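Local coordinates for protein phosphoserine phosphatase (Thermococcus onnurineus, PDB 4AP9) that probably hydrolyses L-phosphoserine to L-serine and phosphate with magnesium, the last step of serine biosynthesis, as a member of the haloacid dehalogenase superfamily, at residues 71-85 with 104-116. Sequence-based numbering, arbitrary orientation.
Sequences FLRTREKVNVSPEAR and SFEEVLEPFKELG
In this haloacid dehalogenase-like fold, the chain returning from the helical cap to helix 82-93 of the core runs along the loop that joins the parallel strands 97-102 and 118-127, with Val-78 of the former packed on Val-108 and Phe-112 of the latter. At one end Phe-71 and Phe-105 form a T-shaped pair. The edge of Phe-71 points at one face of Phe-105, with centroids 5.0 Å apart and planes at 73°. Phe-25 meets both rings. Val-108 packs against Phe-71. Its CG2 lies 3.8 Å from Phe-71 CE1, and both its methyls touch the hydroxyl of Thr-74. That hydroxyl donates to Phe-71 O, nearly in line with the carbonyl, at an OG1 to O distance of 2.8 Å. A chi1 of 66° sets Thr-74 OG1 between its own N and carbonyl carbon, from where it reaches back to the helix.

Val-78 sits in the middle, with its two methyls divided. CG1 packs on Phe-112 CE2 at 3.4 Å and on the ring of Pro-111. CG2 turns to Val-108. Phe-112 also meets Val-80, its CD1 lying 4.0 Å from Val-80 CG2, and touches Leu-100 of strand 97-102. Next along the chain, Leu-115 CD2 meets Val-80 CG1 at 4.0 Å, while its CD1 lies over one face of the Arg-85 guanidinium. Ser-81 caps helix 82-93 by accepting from Ala-84 N.

Arg-75 makes the salt bridge between the segments. Its chain bends at chi3, and NH2 lies 2.9 Å from Glu-110 OE1, a weak hydrogen bond with an N-H...O angle of only 125°.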
loop_
_atom_site.group_PDB
_atom_site.type_symbol
_atom_site.label_atom_id
_atom_site.label_comp_id
_atom_site.label_asym_id
_atom_site.label_seq_id
_atom_site.Cartn_x
_atom_site.Cartn_y
_atom_site.Cartn_z
ATOM N N PHE A 71 -42.566 15.665 -7.178
ATOM C CA PHE A 71 -41.200 15.186 -7.310
ATOM C C PHE A 71 -41.125 14.156 -8.432
ATOM O O PHE A 71 -40.312 14.274 -9.347
ATOM C CB PHE A 71 -40.781 14.542 -5.979
ATOM C CG PHE A 71 -39.298 14.334 -5.817
ATOM C CD1 PHE A 71 -38.703 13.154 -6.215
ATOM C CD2 PHE A 71 -38.517 15.301 -5.206
ATOM C CE1 PHE A 71 -37.345 12.955 -6.051
ATOM C CE2 PHE A 71 -37.156 15.103 -5.031
ATOM C CZ PHE A 71 -36.578 13.924 -5.467
ATOM N N LEU A 72 -41.993 13.150 -8.363
ATOM C CA LEU A 72 -42.012 12.069 -9.346
ATOM C C LEU A 72 -42.501 12.477 -10.742
ATOM O O LEU A 72 -42.129 11.860 -11.735
ATOM C CB LEU A 72 -42.806 10.876 -8.812
ATOM C CG LEU A 72 -42.137 10.206 -7.613
ATOM C CD1 LEU A 72 -43.027 9.112 -7.037
ATOM C CD2 LEU A 72 -40.774 9.645 -8.019
ATOM N N ARG A 73 -43.324 13.517 -10.818
ATOM C CA ARG A 73 -43.761 14.059 -12.103
ATOM C C ARG A 73 -42.589 14.351 -13.044
ATOM O O ARG A 73 -42.729 14.268 -14.255
ATOM C CB ARG A 73 -44.526 15.353 -11.873
ATOM C CG ARG A 73 -45.725 15.558 -12.767
ATOM C CD ARG A 73 -46.945 15.941 -11.885
ATOM N NE ARG A 73 -47.834 16.897 -12.548
ATOM C CZ ARG A 73 -48.313 18.006 -11.983
ATOM N NH1 ARG A 73 -48.027 18.300 -10.733
ATOM N NH2 ARG A 73 -49.100 18.819 -12.689
ATOM N N THR A 74 -41.442 14.718 -12.478
ATOM C CA THR A 74 -40.282 15.088 -13.289
ATOM C C THR A 74 -39.724 13.938 -14.121
ATOM O O THR A 74 -39.093 14.171 -15.155
ATOM C CB THR A 74 -39.143 15.672 -12.435
ATOM O OG1 THR A 74 -38.618 14.654 -11.569
ATOM C CG2 THR A 74 -39.648 16.840 -11.591
ATOM N N ARG A 75 -39.953 12.700 -13.694
ATOM C CA ARG A 75 -39.428 11.575 -14.460
ATOM C C ARG A 75 -40.052 11.544 -15.863
ATOM O O ARG A 75 -39.514 10.929 -16.783
ATOM C CB ARG A 75 -39.591 10.238 -13.717
ATOM C CG ARG A 75 -41.013 9.851 -13.405
ATOM C CD ARG A 75 -41.104 8.844 -12.251
ATOM N NE ARG A 75 -40.799 7.467 -12.650
ATOM C CZ ARG A 75 -41.564 6.740 -13.469
ATOM N NH1 ARG A 75 -42.668 7.264 -14.007
ATOM N NH2 ARG A 75 -41.223 5.487 -13.768
ATOM N N GLU A 76 -41.178 12.224 -16.028
ATOM C CA GLU A 76 -41.769 12.390 -17.351
ATOM C C GLU A 76 -40.858 13.162 -18.315
ATOM O O GLU A 76 -40.999 13.056 -19.535
ATOM C CB GLU A 76 -43.137 13.059 -17.227
ATOM C CG GLU A 76 -44.142 12.182 -16.490
ATOM C CD GLU A 76 -45.455 12.878 -16.217
ATOM O OE1 GLU A 76 -45.638 14.019 -16.693
ATOM O OE2 GLU A 76 -46.302 12.276 -15.519
ATOM N N LYS A 77 -39.923 13.933 -17.770
ATOM C CA LYS A 77 -38.984 14.693 -18.590
ATOM C C LYS A 77 -37.684 13.924 -18.824
ATOM O O LYS A 77 -36.757 14.423 -19.453
ATOM C CB LYS A 77 -38.683 16.049 -17.950
ATOM C CG LYS A 77 -39.786 17.075 -18.131
ATOM C CD LYS A 77 -39.285 18.487 -17.831
ATOM C CE LYS A 77 -40.361 19.528 -18.076
ATOM N NZ LYS A 77 -39.792 20.916 -18.105
ATOM N N VAL A 78 -37.625 12.707 -18.311
ATOM C CA VAL A 78 -36.444 11.871 -18.441
ATOM C C VAL A 78 -36.779 10.702 -19.344
ATOM O O VAL A 78 -37.644 9.894 -19.018
ATOM C CB VAL A 78 -36.022 11.318 -17.065
ATOM C CG1 VAL A 78 -34.824 10.391 -17.200
ATOM C CG2 VAL A 78 -35.747 12.466 -16.095
ATOM N N ASN A 79 -36.103 10.605 -20.483
ATOM C CA ASN A 79 -36.389 9.529 -21.425
ATOM C C ASN A 79 -35.107 8.948 -22.005
ATOM O O ASN A 79 -34.153 9.678 -22.243
ATOM C CB ASN A 79 -37.313 10.035 -22.540
ATOM C CG ASN A 79 -38.535 10.790 -21.994
ATOM O OD1 ASN A 79 -39.492 10.179 -21.503
ATOM N ND2 ASN A 79 -38.502 12.124 -22.079
ATOM N N VAL A 80 -35.077 7.633 -22.202
ATOM C CA VAL A 80 -33.948 6.986 -22.870
ATOM C C VAL A 80 -34.080 7.162 -24.374
ATOM O O VAL A 80 -34.897 6.504 -25.011
ATOM C CB VAL A 80 -33.911 5.492 -22.558
ATOM C CG1 VAL A 80 -32.732 4.829 -23.253
ATOM C CG2 VAL A 80 -33.862 5.281 -21.056
ATOM N N SER A 81 -33.274 8.056 -24.938
ATOM C CA SER A 81 -33.320 8.333 -26.372
ATOM C C SER A 81 -32.694 7.199 -27.175
ATOM O O SER A 81 -31.951 6.378 -26.635
ATOM C CB SER A 81 -32.589 9.637 -26.678
ATOM O OG SER A 81 -31.192 9.482 -26.475
ATOM N N PRO A 82 -33.011 7.133 -28.475
ATOM C CA PRO A 82 -32.389 6.125 -29.331
ATOM C C PRO A 82 -30.861 6.229 -29.268
ATOM O O PRO A 82 -30.176 5.211 -29.196
ATOM C CB PRO A 82 -32.894 6.507 -30.721
ATOM C CG PRO A 82 -34.248 7.118 -30.450
ATOM C CD PRO A 82 -34.037 7.915 -29.193
ATOM N N GLU A 83 -30.346 7.452 -29.284
ATOM C CA GLU A 83 -28.905 7.676 -29.204
ATOM C C GLU A 83 -28.318 7.183 -27.877
ATOM O O GLU A 83 -27.271 6.537 -27.869
ATOM C CB GLU A 83 -28.590 9.160 -29.413
ATOM C CG GLU A 83 -29.011 9.722 -30.787
ATOM C CD GLU A 83 -30.537 9.911 -30.957
ATOM O OE1 GLU A 83 -31.285 9.927 -29.950
ATOM O OE2 GLU A 83 -30.992 10.064 -32.119
ATOM N N ALA A 84 -28.980 7.487 -26.759
ATOM C CA ALA A 84 -28.486 7.047 -25.455
ATOM C C ALA A 84 -28.472 5.529 -25.421
ATOM O O ALA A 84 -27.543 4.904 -24.910
ATOM C CB ALA A 84 -29.345 7.605 -24.313
ATOM N N ARG A 85 -29.501 4.923 -25.988
ATOM C CA ARG A 85 -29.554 3.473 -25.986
ATOM C C ARG A 85 -28.455 2.892 -26.886
ATOM O O ARG A 85 -27.847 1.866 -26.565
ATOM C CB ARG A 85 -30.940 2.969 -26.392
ATOM C CG ARG A 85 -31.080 1.470 -26.229
ATOM C CD ARG A 85 -32.487 1.001 -26.519
ATOM N NE ARG A 85 -33.469 1.579 -25.606
ATOM C CZ ARG A 85 -33.760 1.076 -24.410
ATOM N NH1 ARG A 85 -33.125 -0.006 -23.969
ATOM N NH2 ARG A 85 -34.679 1.659 -23.652
ATOM N N SER A 104 -27.834 12.962 -8.873
ATOM C CA SER A 104 -29.256 13.239 -8.726
ATOM C C SER A 104 -29.979 11.980 -8.252
ATOM O O SER A 104 -29.343 10.951 -7.975
ATOM C CB SER A 104 -29.905 13.586 -10.073
ATOM O OG SER A 104 -31.206 14.150 -9.883
ATOM N N PHE A 105 -31.306 12.074 -8.180
ATOM C CA PHE A 105 -32.144 11.036 -7.575
ATOM C C PHE A 105 -32.496 9.826 -8.438
ATOM O O PHE A 105 -32.952 9.972 -9.571
ATOM C CB PHE A 105 -33.425 11.730 -7.081
ATOM C CG PHE A 105 -33.174 12.814 -6.067
ATOM C CD1 PHE A 105 -32.977 12.502 -4.736
ATOM C CD2 PHE A 105 -33.133 14.150 -6.444
ATOM C CE1 PHE A 105 -32.741 13.487 -3.809
ATOM C CE2 PHE A 105 -32.900 15.140 -5.511
ATOM C CZ PHE A 105 -32.697 14.811 -4.195
ATOM N N GLU A 106 -32.280 8.626 -7.902
ATOM C CA GLU A 106 -32.638 7.401 -8.612
ATOM C C GLU A 106 -34.108 7.382 -9.000
ATOM O O GLU A 106 -34.478 6.803 -10.021
ATOM C CB GLU A 106 -32.336 6.163 -7.758
ATOM C CG GLU A 106 -30.843 5.824 -7.697
ATOM C CD GLU A 106 -30.578 4.403 -7.222
ATOM O OE1 GLU A 106 -31.558 3.699 -6.874
ATOM O OE2 GLU A 106 -29.384 3.994 -7.210
ATOM N N GLU A 107 -34.939 8.008 -8.167
ATOM C CA GLU A 107 -36.382 7.975 -8.334
ATOM C C GLU A 107 -36.776 8.732 -9.601
ATOM O O GLU A 107 -37.684 8.326 -10.337
ATOM C CB GLU A 107 -37.075 8.552 -7.085
ATOM C CG GLU A 107 -36.811 7.753 -5.771
ATOM C CD GLU A 107 -35.570 8.221 -4.981
ATOM O OE1 GLU A 107 -34.704 8.920 -5.544
ATOM O OE2 GLU A 107 -35.480 7.911 -3.772
ATOM N N VAL A 108 -36.062 9.818 -9.861
ATOM C CA VAL A 108 -36.279 10.614 -11.060
ATOM C C VAL A 108 -35.583 10.019 -12.299
ATOM O O VAL A 108 -36.088 10.122 -13.422
ATOM C CB VAL A 108 -35.806 12.047 -10.821
ATOM C CG1 VAL A 108 -35.833 12.844 -12.095
ATOM C CG2 VAL A 108 -36.689 12.701 -9.776
ATOM N N LEU A 109 -34.439 9.381 -12.090
ATOM C CA LEU A 109 -33.671 8.830 -13.211
ATOM C C LEU A 109 -34.037 7.371 -13.464
ATOM O O LEU A 109 -33.323 6.637 -14.143
ATOM C CB LEU A 109 -32.172 8.977 -12.958
ATOM C CG LEU A 109 -31.670 10.425 -12.980
ATOM C CD1 LEU A 109 -30.181 10.490 -12.629
ATOM C CD2 LEU A 109 -31.940 11.080 -14.337
ATOM N N GLU A 110 -35.172 6.973 -12.922
ATOM C CA GLU A 110 -35.668 5.615 -13.063
ATOM C C GLU A 110 -35.637 5.051 -14.502
ATOM O O GLU A 110 -35.351 3.865 -14.702
ATOM C CB GLU A 110 -37.067 5.535 -12.448
ATOM C CG GLU A 110 -37.629 4.142 -12.378
ATOM C CD GLU A 110 -38.345 3.756 -13.645
ATOM O OE1 GLU A 110 -38.568 4.650 -14.496
ATOM O OE2 GLU A 110 -38.675 2.557 -13.793
ATOM N N PRO A 111 -35.918 5.891 -15.512
ATOM C CA PRO A 111 -35.863 5.328 -16.870
ATOM C C PRO A 111 -34.505 4.696 -17.245
ATOM O O PRO A 111 -34.456 3.822 -18.110
ATOM C CB PRO A 111 -36.180 6.542 -17.769
ATOM C CG PRO A 111 -37.001 7.447 -16.906
ATOM C CD PRO A 111 -36.455 7.267 -15.498
ATOM N N PHE A 112 -33.427 5.117 -16.586
ATOM C CA PHE A 112 -32.090 4.609 -16.883
ATOM C C PHE A 112 -31.695 3.428 -15.993
ATOM O O PHE A 112 -30.609 2.880 -16.135
ATOM C CB PHE A 112 -31.060 5.722 -16.691
ATOM C CG PHE A 112 -31.182 6.838 -17.674
ATOM C CD1 PHE A 112 -30.729 6.678 -18.973
ATOM C CD2 PHE A 112 -31.735 8.055 -17.305
ATOM C CE1 PHE A 112 -30.832 7.709 -19.883
ATOM C CE2 PHE A 112 -31.845 9.079 -18.217
ATOM C CZ PHE A 112 -31.383 8.905 -19.509
ATOM N N LYS A 113 -32.582 3.048 -15.076
ATOM C CA LYS A 113 -32.246 2.107 -14.006
ATOM C C LYS A 113 -31.743 0.754 -14.525
ATOM O O LYS A 113 -30.890 0.121 -13.909
ATOM C CB LYS A 113 -33.482 1.904 -13.127
ATOM C CG LYS A 113 -33.282 1.126 -11.841
ATOM C CD LYS A 113 -34.648 0.923 -11.193
ATOM C CE LYS A 113 -34.559 0.616 -9.704
ATOM N NZ LYS A 113 -35.894 0.749 -9.030
ATOM N N GLU A 114 -32.285 0.304 -15.651
ATOM C CA GLU A 114 -31.943 -1.018 -16.171
ATOM C C GLU A 114 -31.183 -0.956 -17.488
ATOM O O GLU A 114 -30.943 -1.989 -18.128
ATOM C CB GLU A 114 -33.204 -1.858 -16.360
ATOM C CG GLU A 114 -34.071 -1.966 -15.123
ATOM C CD GLU A 114 -33.421 -2.784 -14.028
ATOM O OE1 GLU A 114 -32.377 -3.429 -14.291
ATOM O OE2 GLU A 114 -33.952 -2.778 -12.898
ATOM N N LEU A 115 -30.800 0.250 -17.894
ATOM C CA LEU A 115 -30.165 0.420 -19.190
ATOM C C LEU A 115 -28.739 -0.122 -19.173
ATOM O O LEU A 115 -28.322 -0.813 -20.095
ATOM C CB LEU A 115 -30.173 1.889 -19.609
ATOM C CG LEU A 115 -29.522 2.159 -20.965
ATOM C CD1 LEU A 115 -30.259 1.426 -22.082
ATOM C CD2 LEU A 115 -29.502 3.643 -21.251
ATOM N N GLY A 116 -27.998 0.211 -18.122
ATOM C CA GLY A 116 -26.634 -0.256 -17.974
ATOM C C GLY A 116 -26.548 -1.587 -17.255
ATOM O O GLY A 116 -27.563 -2.224 -16.964
#